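Local coordinates for protein acetylxylan esterase (Geobacillus stearothermophilus, PDB 5BN1) that removes acetyl side groups from the xylose backbone units of xylan and xylo-oligosaccharides, working as a serine esterase of the GDSL (SGNH hydrolase) family in a donut-shaped homooctamer, at residues A[33-38]-A[55-59]; A[44-49]-A[208-213]; A[73-78]-A[120-124]. The protein carries 1 engineered substitution. All blocks are in the same frame, centred on the assembly; numbering follows the deposited sequence. Where two conformers were deposited one is given.

Contact 1 (A[33-38]-A[55-59])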
ATOM      1  N   LEU A  33       6.231   3.086 -23.491  1.00 18.58           N
ATOM      2  CA  LEU A  33       5.763   4.183 -24.380  1.00 19.73           C
ATOM      3  C   LEU A  33       4.554   4.915 -23.828  1.00 18.31           C
ATOM      4  O   LEU A  33       4.115   5.891 -24.387  1.00 17.46           O
ATOM      5  CB  LEU A  33       5.432   3.703 -25.774  1.00 20.18           C
ATOM      6  CG  LEU A  33       6.578   3.201 -26.714  1.00 21.57           C
ATOM      7  CD1 LEU A  33       6.106   2.760 -28.065  1.00 23.10           C
ATOM      8  CD2 LEU A  33       7.689   4.272 -26.764  1.00 21.58           C
ATOM      9  N   GLY A  34       3.994   4.400 -22.751  1.00 18.49           N
ATOM     10  CA  GLY A  34       2.779   4.962 -22.181  1.00 16.96           C
ATOM     11  C   GLY A  34       1.568   4.494 -22.872  1.00 17.99           C
ATOM     12  O   GLY A  34       1.579   3.578 -23.696  1.00 18.73           O
ATOM     13  N   THR A  35       0.437   5.111 -22.492  1.00 16.45           N
ATOM     14  CA  THR A  35      -0.872   4.623 -22.928  1.00 17.07           C
ATOM     15  C   THR A  35      -1.697   5.535 -23.778  1.00 18.37           C
ATOM     16  O   THR A  35      -2.938   5.502 -23.750  1.00 24.28           O
ATOM     17  CB  THR A  35      -1.736   4.237 -21.681  1.00 18.39           C
ATOM     18  OG1 THR A  35      -1.806   5.351 -20.792  1.00 22.16           O
ATOM     19  CG2 THR A  35      -1.015   3.067 -20.977  1.00 26.49           C
ATOM     20  N   GLY A  36      -1.075   6.368 -24.617  1.00 14.56           N
ATOM     21  CA  GLY A  36      -1.782   7.343 -25.427  1.00 14.12           C
ATOM     22  C   GLY A  36      -1.234   7.265 -26.852  1.00 14.06           C
ATOM     23  O   GLY A  36      -0.879   6.238 -27.444  1.00 13.52           O
ATOM     24  N   TYR A  37      -1.253   8.459 -27.459  1.00 13.14           N
ATOM     25  CA  TYR A  37      -1.131   8.506 -28.937  1.00 13.40           C
ATOM     26  C   TYR A  37       0.242   7.948 -29.395  1.00 12.15           C
ATOM     27  O   TYR A  37       0.256   7.378 -30.470  1.00 12.59           O
ATOM     28  CB  TYR A  37      -1.357   9.907 -29.567  1.00 13.02           C
ATOM     29  CG  TYR A  37      -0.243  10.922 -29.435  1.00 12.35           C
ATOM     30  CD1 TYR A  37      -0.039  11.702 -28.296  1.00 12.53           C
ATOM     31  CD2 TYR A  37       0.739  11.002 -30.435  1.00 13.15           C
ATOM     32  CE1 TYR A  37       1.039  12.582 -28.146  1.00 12.78           C
ATOM     33  CE2 TYR A  37       1.795  11.880 -30.278  1.00 13.81           C
ATOM     34  CZ  TYR A  37       1.960  12.634 -29.179  1.00 15.30           C
ATOM     35  OH  TYR A  37       3.076  13.501 -28.992  1.00 15.25           O
ATOM     36  N   VAL A  38       1.307   8.132 -28.634  1.00 12.13           N
ATOM     37  CA  VAL A  38       2.596   7.563 -29.033  1.00 12.05           C
ATOM     38  C   VAL A  38       2.501   6.023 -29.187  1.00 12.30           C
ATOM     39  O   VAL A  38       2.826   5.477 -30.187  1.00 14.71           O
ATOM     40  CB  VAL A  38       3.685   7.983 -28.097  1.00 12.41           C
ATOM     41  CG1 VAL A  38       5.024   7.280 -28.417  1.00 14.04           C
ATOM     42  CG2 VAL A  38       3.893   9.512 -28.145  1.00 12.77           C
ATOM     43  N   ARG A  55      12.461   2.363 -34.437  1.00 20.26           N
ATOM     44  CA  ARG A  55      12.641   2.318 -33.022  0.50 21.57           C
ATOM     45  C   ARG A  55      12.106   3.654 -32.487  1.00 23.30           C
ATOM     46  O   ARG A  55      12.294   4.653 -33.023  1.00 23.55           O
ATOM     47  CB  ARG A  55      14.077   2.163 -32.585  0.50 26.21           C
ATOM     48  CG  ARG A  55      14.964   1.297 -33.454  0.50 28.07           C
ATOM     49  CD  ARG A  55      16.355   1.586 -32.870  0.50 31.49           C
ATOM     50  NE  ARG A  55      16.092   2.010 -31.462  0.50 34.53           N
ATOM     51  CZ  ARG A  55      16.999   2.435 -30.594  0.50 32.65           C
ATOM     52  NH1 ARG A  55      18.263   2.572 -30.963  0.50 35.46           N
ATOM     53  NH2 ARG A  55      16.635   2.778 -29.387  0.50 35.17           N
ATOM     54  N   VAL A  56      11.263   3.545 -31.476  1.00 22.00           N
ATOM     55  CA  VAL A  56      10.526   4.697 -30.910  1.00 21.54           C
ATOM     56  C   VAL A  56      10.828   4.891 -29.474  1.00 20.88           C
ATOM     57  O   VAL A  56      10.903   3.957 -28.663  1.00 22.95           O
ATOM     58  CB  VAL A  56       9.018   4.571 -31.193  1.00 21.70           C
ATOM     59  CG1 VAL A  56       8.242   5.773 -30.615  1.00 20.85           C
ATOM     60  CG2 VAL A  56       8.728   4.413 -32.640  1.00 23.79           C
ATOM     61  N   VAL A  57      11.067   6.177 -29.079  1.00 18.53           N
ATOM     62  CA  VAL A  57      11.378   6.602 -27.746  1.00 18.19           C
ATOM     63  C   VAL A  57      10.352   7.733 -27.351  1.00 18.62           C
ATOM     64  O   VAL A  57      10.041   8.565 -28.183  1.00 17.06           O
ATOM     65  CB  VAL A  57      12.812   7.205 -27.656  1.00 25.33           C
ATOM     66  CG1 VAL A  57      13.170   7.483 -26.236  1.00 26.03           C
ATOM     67  CG2 VAL A  57      13.841   6.268 -28.288  1.00 32.00           C
ATOM     68  N   ASN A  58       9.831   7.649 -26.123  1.00 17.16           N
ATOM     69  CA  ASN A  58       8.930   8.645 -25.600  1.00 16.27           C
ATOM     70  C   ASN A  58       9.549   9.392 -24.503  1.00 15.23           C
ATOM     71  O   ASN A  58       9.872   8.921 -23.409  1.00 17.40           O
ATOM     72  CB  ASN A  58       7.641   7.949 -25.109  1.00 15.18           C
ATOM     73  CG  ASN A  58       6.569   8.964 -24.714  1.00 17.76           C
ATOM     74  OD1 ASN A  58       6.838  10.145 -24.499  1.00 16.32           O
ATOM     75  ND2 ASN A  58       5.334   8.467 -24.514  1.00 15.06           N
ATOM     76  N   LYS A  59       9.828  10.685 -24.761  1.00 15.81           N
ATOM     77  CA  LYS A  59      10.409  11.614 -23.821  1.00 16.65           C
ATOM     78  C   LYS A  59       9.461  12.674 -23.282  1.00 15.93           C
ATOM     79  O   LYS A  59       9.855  13.719 -22.749  1.00 15.87           O
ATOM     80  CB  LYS A  59      11.731  12.268 -24.384  1.00 16.92           C
ATOM     81  CG  LYS A  59      12.824  11.213 -24.529  1.00 18.91           C
ATOM     82  CD  LYS A  59      13.376  10.744 -23.261  1.00 23.39           C
ATOM     83  CE  LYS A  59      14.691   9.949 -23.443  1.00 27.32           C
ATOM     84  NZ  LYS A  59      15.296   9.568 -22.144  1.00 33.20           N
TER
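Leu-33 and Asn-58 meet where the loop leading into helix 37-48 packs against strand 55-58, an edge strand, within this chain, of the parallel sheet in this SGNH-hydrolase alpha/beta fold. The polar part of the contact is one side-chain-to-backbone hydrogen bond, from Asn-58 ND2 to Leu-33 O at 2.9 Å, with an N-H...O angle of 150°. The acceptor lies almost in the amide plane of Asn-58, whereas the donor stands well above the carbonyl plane of Leu-33, 49° out of it, and so misses the lone-pair directions. With chi1 at -172° the amide of Asn-58 is swung opposite the backbone N, off the strand and toward the loop. ND2 also donates to Thr-17 O, and OD1 accepts from Gly-60 N, which fixes the rotation of this buried amide. Thr-17 follows closely on the inferred nucleophile Ser-15, whose side chain is about 10 Å from that of Asn-58.

The van der Waals part is made by branch ends. Leu-33 reaches the strand with CD2, which rests 3.7 Å from the backbone Val-56 O and 4.0 Å from Asn-58 CB. Val-38, in the first turn of the helix, runs past Val-56 in the opposite direction. CG1 of Val-56 thereby touches two methyls, Leu-33 CD2 and Val-38 CG1, each at 4.2 Å.

Contact 2 (A[44-49]-A[208-213])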
ATOM      1  N   LEU A  44      -0.212   0.852 -34.405  1.00 13.89           N
ATOM      2  CA  LEU A  44      -0.802   0.877 -35.707  1.00 15.56           C
ATOM      3  C   LEU A  44       0.286   0.612 -36.817  1.00 17.26           C
ATOM      4  O   LEU A  44       0.048  -0.108 -37.781  1.00 17.85           O
ATOM      5  CB  LEU A  44      -1.538   2.169 -35.993  1.00 15.45           C
ATOM      6  CG  LEU A  44      -2.956   2.239 -35.318  1.00 17.68           C
ATOM      7  CD1 LEU A  44      -3.425   3.630 -35.183  1.00 16.58           C
ATOM      8  CD2 LEU A  44      -3.900   1.356 -36.191  1.00 20.40           C
ATOM      9  N   LEU A  45       1.430   1.240 -36.621  1.00 15.88           N
ATOM     10  CA  LEU A  45       2.516   1.009 -37.648  1.00 18.24           C
ATOM     11  C   LEU A  45       3.004  -0.454 -37.599  1.00 19.15           C
ATOM     12  O   LEU A  45       3.190  -1.022 -38.726  1.00 20.20           O
ATOM     13  CB  LEU A  45       3.675   2.019 -37.416  1.00 18.45           C
ATOM     14  CG  LEU A  45       3.480   3.447 -37.826  1.00 20.41           C
ATOM     15  CD1 LEU A  45       4.575   4.252 -37.224  1.00 19.67           C
ATOM     16  CD2 LEU A  45       3.358   3.551 -39.340  1.00 20.29           C
ATOM     17  N   GLN A  46       3.124  -1.031 -36.422  1.00 17.29           N
ATOM     18  CA  GLN A  46       3.503  -2.443 -36.319  1.00 19.04           C
ATOM     19  C   GLN A  46       2.465  -3.348 -36.849  1.00 19.62           C
ATOM     20  O   GLN A  46       2.803  -4.400 -37.501  1.00 20.56           O
ATOM     21  CB  GLN A  46       3.949  -2.812 -34.996  1.00 19.57           C
ATOM     22  CG  GLN A  46       4.530  -4.202 -34.901  1.00 25.51           C
ATOM     23  CD  GLN A  46       5.489  -4.325 -33.706  1.00 32.87           C
ATOM     24  OE1 GLN A  46       5.099  -4.238 -32.534  1.00 36.88           O
ATOM     25  NE2 GLN A  46       6.818  -4.337 -34.014  1.00 38.20           N
ATOM     26  N   ALA A  47       1.173  -3.029 -36.644  1.00 17.89           N
ATOM     27  CA  ALA A  47       0.099  -3.864 -37.119  1.00 20.17           C
ATOM     28  C   ALA A  47      -0.019  -3.845 -38.639  1.00 20.96           C
ATOM     29  O   ALA A  47      -0.291  -4.912 -39.270  1.00 22.90           O
ATOM     30  CB  ALA A  47      -1.216  -3.446 -36.489  1.00 19.93           C
ATOM     31  N   VAL A  48       0.270  -2.711 -39.284  1.00 19.19           N
ATOM     32  CA  VAL A  48      -0.094  -2.486 -40.651  1.00 19.85           C
ATOM     33  C   VAL A  48       1.260  -2.533 -41.490  1.00 21.31           C
ATOM     34  O   VAL A  48       1.216  -3.091 -42.575  1.00 26.71           O
ATOM     35  CB  VAL A  48      -0.903  -1.203 -40.894  1.00 21.01           C
ATOM     36  CG1 VAL A  48      -1.222  -0.948 -42.329  1.00 21.54           C
ATOM     37  CG2 VAL A  48      -2.221  -1.220 -40.102  1.00 21.59           C
ATOM     38  N   TYR A  49       2.363  -2.030 -40.939  1.00 22.27           N
ATOM     39  CA  TYR A  49       3.701  -2.011 -41.582  1.00 21.56           C
ATOM     40  C   TYR A  49       4.762  -2.633 -40.735  1.00 19.53           C
ATOM     41  O   TYR A  49       5.689  -2.068 -40.245  1.00 21.09           O
ATOM     42  CB  TYR A  49       4.061  -0.537 -41.870  1.00 23.80           C
ATOM     43  CG  TYR A  49       3.147   0.239 -42.788  1.00 23.51           C
ATOM     44  CD1 TYR A  49       2.021   0.887 -42.348  1.00 24.74           C
ATOM     45  CD2 TYR A  49       3.509   0.500 -44.123  1.00 30.16           C
ATOM     46  CE1 TYR A  49       1.189   1.664 -43.163  1.00 24.94           C
ATOM     47  CE2 TYR A  49       2.740   1.320 -44.927  1.00 32.09           C
ATOM     48  CZ  TYR A  49       1.576   1.921 -44.482  1.00 33.76           C
ATOM     49  OH  TYR A  49       0.844   2.794 -45.326  1.00 37.60           O
ATOM     50  N   LEU A 208      -0.095  10.008 -38.024  1.00 14.38           N
ATOM     51  CA  LEU A 208       0.136   9.042 -39.064  1.00 15.63           C
ATOM     52  C   LEU A 208      -0.094   9.592 -40.456  1.00 16.87           C
ATOM     53  O   LEU A 208       0.721   9.291 -41.401  1.00 18.31           O
ATOM     54  CB  LEU A 208      -0.718   7.776 -38.784  1.00 14.69           C
ATOM     55  CG  LEU A 208      -0.243   6.913 -37.617  1.00 15.40           C
ATOM     56  CD1 LEU A 208      -1.289   5.937 -37.163  1.00 15.63           C
ATOM     57  CD2 LEU A 208       1.061   6.167 -37.892  1.00 17.57           C
ATOM     58  N   ARG A 209      -1.114  10.384 -40.623  1.00 16.02           N
ATOM     59  CA  ARG A 209      -1.456  10.978 -41.912  1.00 16.85           C
ATOM     60  C   ARG A 209      -0.236  11.758 -42.407  1.00 20.56           C
ATOM     61  O   ARG A 209       0.221  11.650 -43.569  1.00 18.63           O
ATOM     62  CB  ARG A 209      -2.673  11.793 -41.792  1.00 20.04           C
ATOM     63  CG  ARG A 209      -3.030  12.491 -43.116  1.00 22.55           C
ATOM     64  CD  ARG A 209      -4.049  13.545 -42.866  1.00 25.17           C
ATOM     65  NE  ARG A 209      -4.794  14.037 -43.990  1.00 35.75           N
ATOM     66  CZ  ARG A 209      -5.615  15.099 -43.937  1.00 52.24           C
ATOM     67  NH1 ARG A 209      -5.803  15.789 -42.780  1.00 47.68           N
ATOM     68  NH2 ARG A 209      -6.280  15.475 -45.041  1.00 58.32           N
ATOM     69  N   GLU A 210       0.361  12.564 -41.520  1.00 16.17           N
ATOM     70  CA  GLU A 210       1.473  13.441 -41.941  1.00 18.95           C
ATOM     71  C   GLU A 210       2.741  12.667 -42.274  1.00 21.57           C
ATOM     72  O   GLU A 210       3.538  13.142 -43.159  1.00 21.67           O
ATOM     73  CB  GLU A 210       1.752  14.470 -40.862  1.00 18.80           C
ATOM     74  CG  GLU A 210       2.872  15.459 -41.204  1.00 21.35           C
ATOM     75  CD  GLU A 210       2.550  16.408 -42.355  1.00 22.03           C
ATOM     76  OE1 GLU A 210       1.414  16.413 -42.948  1.00 21.08           O
ATOM     77  OE2 GLU A 210       3.539  17.240 -42.618  1.00 21.78           O
ATOM     78  N   ILE A 211       2.934  11.461 -41.720  1.00 18.70           N
ATOM     79  CA  ILE A 211       4.076  10.640 -42.081  1.00 18.73           C
ATOM     80  C   ILE A 211       3.793   9.661 -43.232  1.00 21.09           C
ATOM     81  O   ILE A 211       4.728   8.880 -43.514  1.00 23.49           O
ATOM     82  CB  ILE A 211       4.780   9.944 -40.936  1.00 21.19           C
ATOM     83  CG1 ILE A 211       3.844   8.916 -40.203  1.00 19.54           C
ATOM     84  CG2 ILE A 211       5.370  10.963 -39.910  1.00 22.70           C
ATOM     85  CD1 ILE A 211       4.625   7.980 -39.375  1.00 21.65           C
ATOM     86  N   GLY A 212       2.608   9.667 -43.776  1.00 20.52           N
ATOM     87  CA  GLY A 212       2.170   9.032 -45.023  1.00 23.89           C
ATOM     88  C   GLY A 212       1.322   7.802 -44.801  1.00 25.19           C
ATOM     89  O   GLY A 212       1.077   7.057 -45.779  1.00 25.72           O
ATOM     90  N   PHE A 213       0.758   7.591 -43.613  1.00 22.17           N
ATOM     91  CA  PHE A 213      -0.243   6.506 -43.428  1.00 20.13           C
ATOM     92  C   PHE A 213      -1.576   7.185 -43.113  1.00 23.18           C
ATOM     93  O   PHE A 213      -1.826   7.586 -41.947  1.00 23.05           O
ATOM     94  CB  PHE A 213       0.172   5.665 -42.297  1.00 20.16           C
ATOM     95  CG  PHE A 213      -0.775   4.524 -41.884  1.00 22.56           C
ATOM     96  CD1 PHE A 213      -1.863   4.180 -42.683  1.00 26.90           C
ATOM     97  CD2 PHE A 213      -0.558   3.844 -40.656  1.00 26.82           C
ATOM     98  CE1 PHE A 213      -2.753   3.159 -42.269  1.00 27.38           C
ATOM     99  CE2 PHE A 213      -1.433   2.807 -40.266  1.00 24.37           C
ATOM    100  CZ  PHE A 213      -2.516   2.524 -41.075  1.00 26.81           C
TER
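Phe-213 receives the ring of Tyr-49 on one face in a T-shaped (edge-to-face) pair, with centroids 5.2 Å apart and planes at 67°. The touching atom is Tyr-49 CE1, 3.7 Å from Phe-213 CG and displaced toward the rim of the phenylalanine ring. At the far end of that ring CZ meets both methyls of Val-48, with CG2 at 3.9 Å; nearer its root, CD2 meets Leu-45 CD2 at 4.1 Å. Leu-44, Leu-45, Val-48 and Tyr-49 all touch this aromatic side chain, which contributes more buried area than any other residue of the contact.

Beside the rings, Leu-208 splits its two methyls between adjacent leucines. Its CD1 lies 3.7 Å from Leu-44 CD1, the two side chains crossing at about a right angle; its CD2 lies 3.6 Å from Leu-45 CG, where the chains run past each other in opposite directions. Ile-211 CD1 adds a looser touch on Leu-45 CD1.

The next layer consists of the backbone that aims Phe-213. Gly-212, with phi 106°, ends helix 197-211 in a Schellman motif, and Phe-213 N bonds back to Leu-208 O at 2.8 Å. From this turned-back start the side chain extends with CG anti to the backbone N (chi1 177°), bringing its ring to the end of helix 37-48. Met-1 packs on Leu-45, Tyr-49 and Phe-213, and Val-216 and Arg-217 of a neighbouring subunit cover Phe-213 and Tyr-49 respectively.

Geometrically, this is apolar packing between the C-terminal ends of two helices of an SGNH-hydrolase alpha/beta fold, one of them (197-211) terminated by a Schellman motif, at a subunit interface of the octamer, away from the inferred catalytic residues.

Contact 3 (A[73-78]-A[120-124])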
ATOM      1  N   TRP A  73      16.856  19.453 -23.234  1.00 16.83           N
ATOM      2  CA  TRP A  73      16.945  19.131 -24.637  1.00 17.17           C
ATOM      3  C   TRP A  73      18.268  18.345 -24.913  1.00 18.16           C
ATOM      4  O   TRP A  73      18.271  17.402 -25.690  1.00 18.60           O
ATOM      5  CB  TRP A  73      16.902  20.406 -25.526  1.00 17.05           C
ATOM      6  CG  TRP A  73      16.600  20.088 -26.912  1.00 17.31           C
ATOM      7  CD1 TRP A  73      17.454  20.051 -28.011  1.00 16.91           C
ATOM      8  CD2 TRP A  73      15.313  19.818 -27.432  1.00 16.30           C
ATOM      9  NE1 TRP A  73      16.751  19.743 -29.118  1.00 16.17           N
ATOM     10  CE2 TRP A  73      15.407  19.662 -28.818  1.00 16.95           C
ATOM     11  CE3 TRP A  73      14.016  19.736 -26.826  1.00 15.81           C
ATOM     12  CZ2 TRP A  73      14.348  19.387 -29.607  1.00 16.21           C
ATOM     13  CZ3 TRP A  73      12.966  19.503 -27.609  1.00 15.97           C
ATOM     14  CH2 TRP A  73      13.089  19.292 -28.983  1.00 17.01           C
ATOM     15  N   GLU A  74      19.360  18.774 -24.297  1.00 20.68           N
ATOM     16  CA  GLU A  74      20.604  18.101 -24.607  1.00 23.73           C
ATOM     17  C   GLU A  74      20.561  16.637 -24.188  1.00 20.13           C
ATOM     18  O   GLU A  74      20.953  15.773 -24.978  1.00 25.45           O
ATOM     19  CB  GLU A  74      21.751  18.797 -23.835  1.00 26.34           C
ATOM     20  CG  GLU A  74      23.151  18.257 -24.115  1.00 32.86           C
ATOM     21  CD  GLU A  74      23.550  18.227 -25.576  1.00 37.87           C
ATOM     22  OE1 GLU A  74      24.167  17.172 -25.937  1.00 48.65           O
ATOM     23  OE2 GLU A  74      23.249  19.211 -26.340  1.00 38.17           O
ATOM     24  N   GLU A  75      20.135  16.384 -22.976  1.00 21.48           N
ATOM     25  CA  GLU A  75      20.087  15.045 -22.463  1.00 22.88           C
ATOM     26  C   GLU A  75      18.988  14.224 -23.100  1.00 23.47           C
ATOM     27  O   GLU A  75      19.138  13.065 -23.457  1.00 23.93           O
ATOM     28  CB  GLU A  75      20.062  15.098 -20.967  1.00 31.67           C
ATOM     29  CG  GLU A  75      19.542  13.932 -20.162  1.00 48.13           C
ATOM     30  CD  GLU A  75      18.976  14.472 -18.818  1.00 67.98           C
ATOM     31  OE1 GLU A  75      17.791  14.982 -18.754  1.00 65.35           O
ATOM     32  OE2 GLU A  75      19.764  14.431 -17.829  1.00 76.03           O
ATOM     33  N   ASP A  76      17.804  14.822 -23.242  1.00 20.89           N
ATOM     34  CA  ASP A  76      16.647  14.013 -23.675  1.00 18.85           C
ATOM     35  C   ASP A  76      16.344  13.943 -25.131  1.00 20.09           C
ATOM     36  O   ASP A  76      15.603  13.050 -25.596  1.00 20.20           O
ATOM     37  CB  ASP A  76      15.329  14.489 -22.945  1.00 18.49           C
ATOM     38  CG  ASP A  76      15.317  14.162 -21.491  1.00 23.66           C
ATOM     39  OD1 ASP A  76      16.228  13.419 -20.952  1.00 25.41           O
ATOM     40  OD2 ASP A  76      14.404  14.594 -20.742  1.00 20.90           O
ATOM     41  N   VAL A  77      17.010  14.782 -25.941  1.00 19.19           N
ATOM     42  CA  VAL A  77      16.859  14.736 -27.342  1.00 17.39           C
ATOM     43  C   VAL A  77      18.238  14.500 -27.990  1.00 18.96           C
ATOM     44  O   VAL A  77      18.457  13.470 -28.584  1.00 22.81           O
ATOM     45  CB  VAL A  77      16.194  15.973 -27.938  1.00 17.70           C
ATOM     46  CG1 VAL A  77      16.044  15.938 -29.390  1.00 17.32           C
ATOM     47  CG2 VAL A  77      14.781  16.166 -27.283  1.00 19.13           C
ATOM     48  N   ILE A  78      19.089  15.517 -27.897  1.00 19.68           N
ATOM     49  CA  ILE A  78      20.373  15.435 -28.672  1.00 20.82           C
ATOM     50  C   ILE A  78      21.154  14.212 -28.364  1.00 21.36           C
ATOM     51  O   ILE A  78      21.555  13.506 -29.313  1.00 24.24           O
ATOM     52  CB  ILE A  78      21.221  16.731 -28.413  1.00 22.80           C
ATOM     53  CG1 ILE A  78      20.472  17.987 -28.805  1.00 21.56           C
ATOM     54  CG2 ILE A  78      22.508  16.617 -29.294  1.00 26.97           C
ATOM     55  CD1 ILE A  78      19.838  18.052 -30.067  1.00 24.50           C
ATOM     56  N   LEU A 120      15.046  25.675 -30.720  1.00 15.55           N
ATOM     57  CA  LEU A 120      15.179  24.247 -30.582  1.00 17.19           C
ATOM     58  C   LEU A 120      15.122  23.599 -31.992  1.00 15.81           C
ATOM     59  O   LEU A 120      15.854  22.625 -32.213  1.00 18.10           O
ATOM     60  CB  LEU A 120      14.049  23.669 -29.668  1.00 17.07           C
ATOM     61  CG  LEU A 120      14.322  24.029 -28.223  1.00 16.02           C
ATOM     62  CD1 LEU A 120      13.093  23.563 -27.402  1.00 18.95           C
ATOM     63  CD2 LEU A 120      15.532  23.505 -27.554  1.00 18.36           C
ATOM     64  N   VAL A 121      14.238  24.001 -32.830  1.00 15.68           N
ATOM     65  CA  VAL A 121      14.063  23.405 -34.161  1.00 16.23           C
ATOM     66  C   VAL A 121      15.315  23.661 -34.975  1.00 19.18           C
ATOM     67  O   VAL A 121      15.859  22.773 -35.586  1.00 18.53           O
ATOM     68  CB  VAL A 121      12.850  23.839 -34.856  1.00 17.36           C
ATOM     69  CG1 VAL A 121      12.768  23.317 -36.245  1.00 19.21           C
ATOM     70  CG2 VAL A 121      11.580  23.380 -34.056  1.00 16.56           C
ATOM     71  N   LEU A 122      15.787  24.917 -34.934  1.00 17.65           N
ATOM     72  CA  LEU A 122      16.988  25.186 -35.757  1.00 17.87           C
ATOM     73  C   LEU A 122      18.179  24.528 -35.267  1.00 17.35           C
ATOM     74  O   LEU A 122      19.055  24.138 -36.154  1.00 21.57           O
ATOM     75  CB  LEU A 122      17.191  26.768 -35.770  1.00 18.28           C
ATOM     76  CG  LEU A 122      16.218  27.606 -36.484  1.00 20.54           C
ATOM     77  CD1 LEU A 122      16.461  29.132 -36.218  1.00 21.39           C
ATOM     78  CD2 LEU A 122      16.193  27.278 -37.973  1.00 24.21           C
ATOM     79  N   GLU A 123      18.386  24.336 -33.990  1.00 18.97           N
ATOM     80  CA  GLU A 123      19.538  23.648 -33.411  1.00 20.82           C
ATOM     81  C   GLU A 123      19.493  22.146 -33.799  1.00 25.38           C
ATOM     82  O   GLU A 123      20.522  21.472 -33.994  1.00 23.52           O
ATOM     83  CB  GLU A 123      19.552  23.794 -31.857  1.00 24.86           C
ATOM     84  CG  GLU A 123      20.497  22.884 -31.097  1.00 35.13           C
ATOM     85  CD  GLU A 123      20.274  22.836 -29.576  1.00 45.72           C
ATOM     86  OE1 GLU A 123      19.481  23.666 -28.995  1.00 41.19           O
ATOM     87  OE2 GLU A 123      20.921  21.937 -28.987  1.00 49.70           O
ATOM     88  N   THR A 124      18.283  21.604 -33.773  1.00 20.93           N
ATOM     89  CA  THR A 124      18.112  20.190 -33.959  1.00 19.99           C
ATOM     90  C   THR A 124      18.158  19.762 -35.453  1.00 21.66           C
ATOM     91  O   THR A 124      18.675  18.686 -35.780  1.00 21.85           O
ATOM     92  CB  THR A 124      16.724  19.761 -33.307  1.00 18.71           C
ATOM     93  OG1 THR A 124      16.814  20.166 -31.926  1.00 19.35           O
ATOM     94  CG2 THR A 124      16.573  18.235 -33.430  1.00 21.29           C
TER
HETATM   95  O   HOH W   1      21.036  21.005 -26.769  1.00 51.68           O
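Trp-73 lays one face of its indole against Leu-120, joining helix 66-78 to helix 110-124 within the alpha/beta fold of the SGNH hydrolases. Leu-120 CD2 makes a CH-pi contact, 3.8 Å from the centroid of the five-membered ring and close to its normal. Val-77 CG2, one helical turn on from the tryptophan, covers the opposite face, so the indole is sandwiched between two aliphatic groups. The axes of segments 73-78 and 120-124 cross at -58° and approach to 12.3 Å, a gap that the large ring bridges. Trp-73 CG stands opposite the backbone N (chi1 -163°), which swings the indole across to Leu-120 and Thr-124.

At the indole edge, NE1 donates to Thr-124 OG1 at 2.8 Å. The bond is bent, with an N-H...O angle of 138°, and the oxygen is tilted somewhat out of the ring plane. Thr-124 OG1 in turn donates to Leu-120 O at 2.7 Å, which orients the hydroxyl to receive the indole N-H. Replacing Trp-73 by an alanine would probably leave Thr-124 OG1 without its donor and open a gap between Leu-120 and Val-77.

At the more exposed side, Ile-78 brings CG1 and CD1 near Glu-123 OE2. This like-charged atom lies 4.5 Å from Glu-74 OE2. A water very close to Glu-123 OE2, in a contact too short to trust, donates to Glu-74 OE2 at 2.9 Å.

How the contacts relate
Contacts 1 and 2 share helix 37-48: its first turn packs on strand 55-58, and its last turn meets the end of helix 197-211. Their centres are 14 Å apart and their nearest atoms about 6 Å, so they do not touch. Contacts 1 and 3 follow in series along the chain and do meet, through Lys-59 CG and Asp-76 O at 3.5 Å, although their centres lie 18 Å apart. Contacts 2 and 3 are farthest separated, with centres 25 Å and nearest atoms about 13 Å apart. Contact 1 alone approaches the inferred catalytic serine; 44-49/208-213 instead lies against another subunit, while no other chain touches 73-78/120-124.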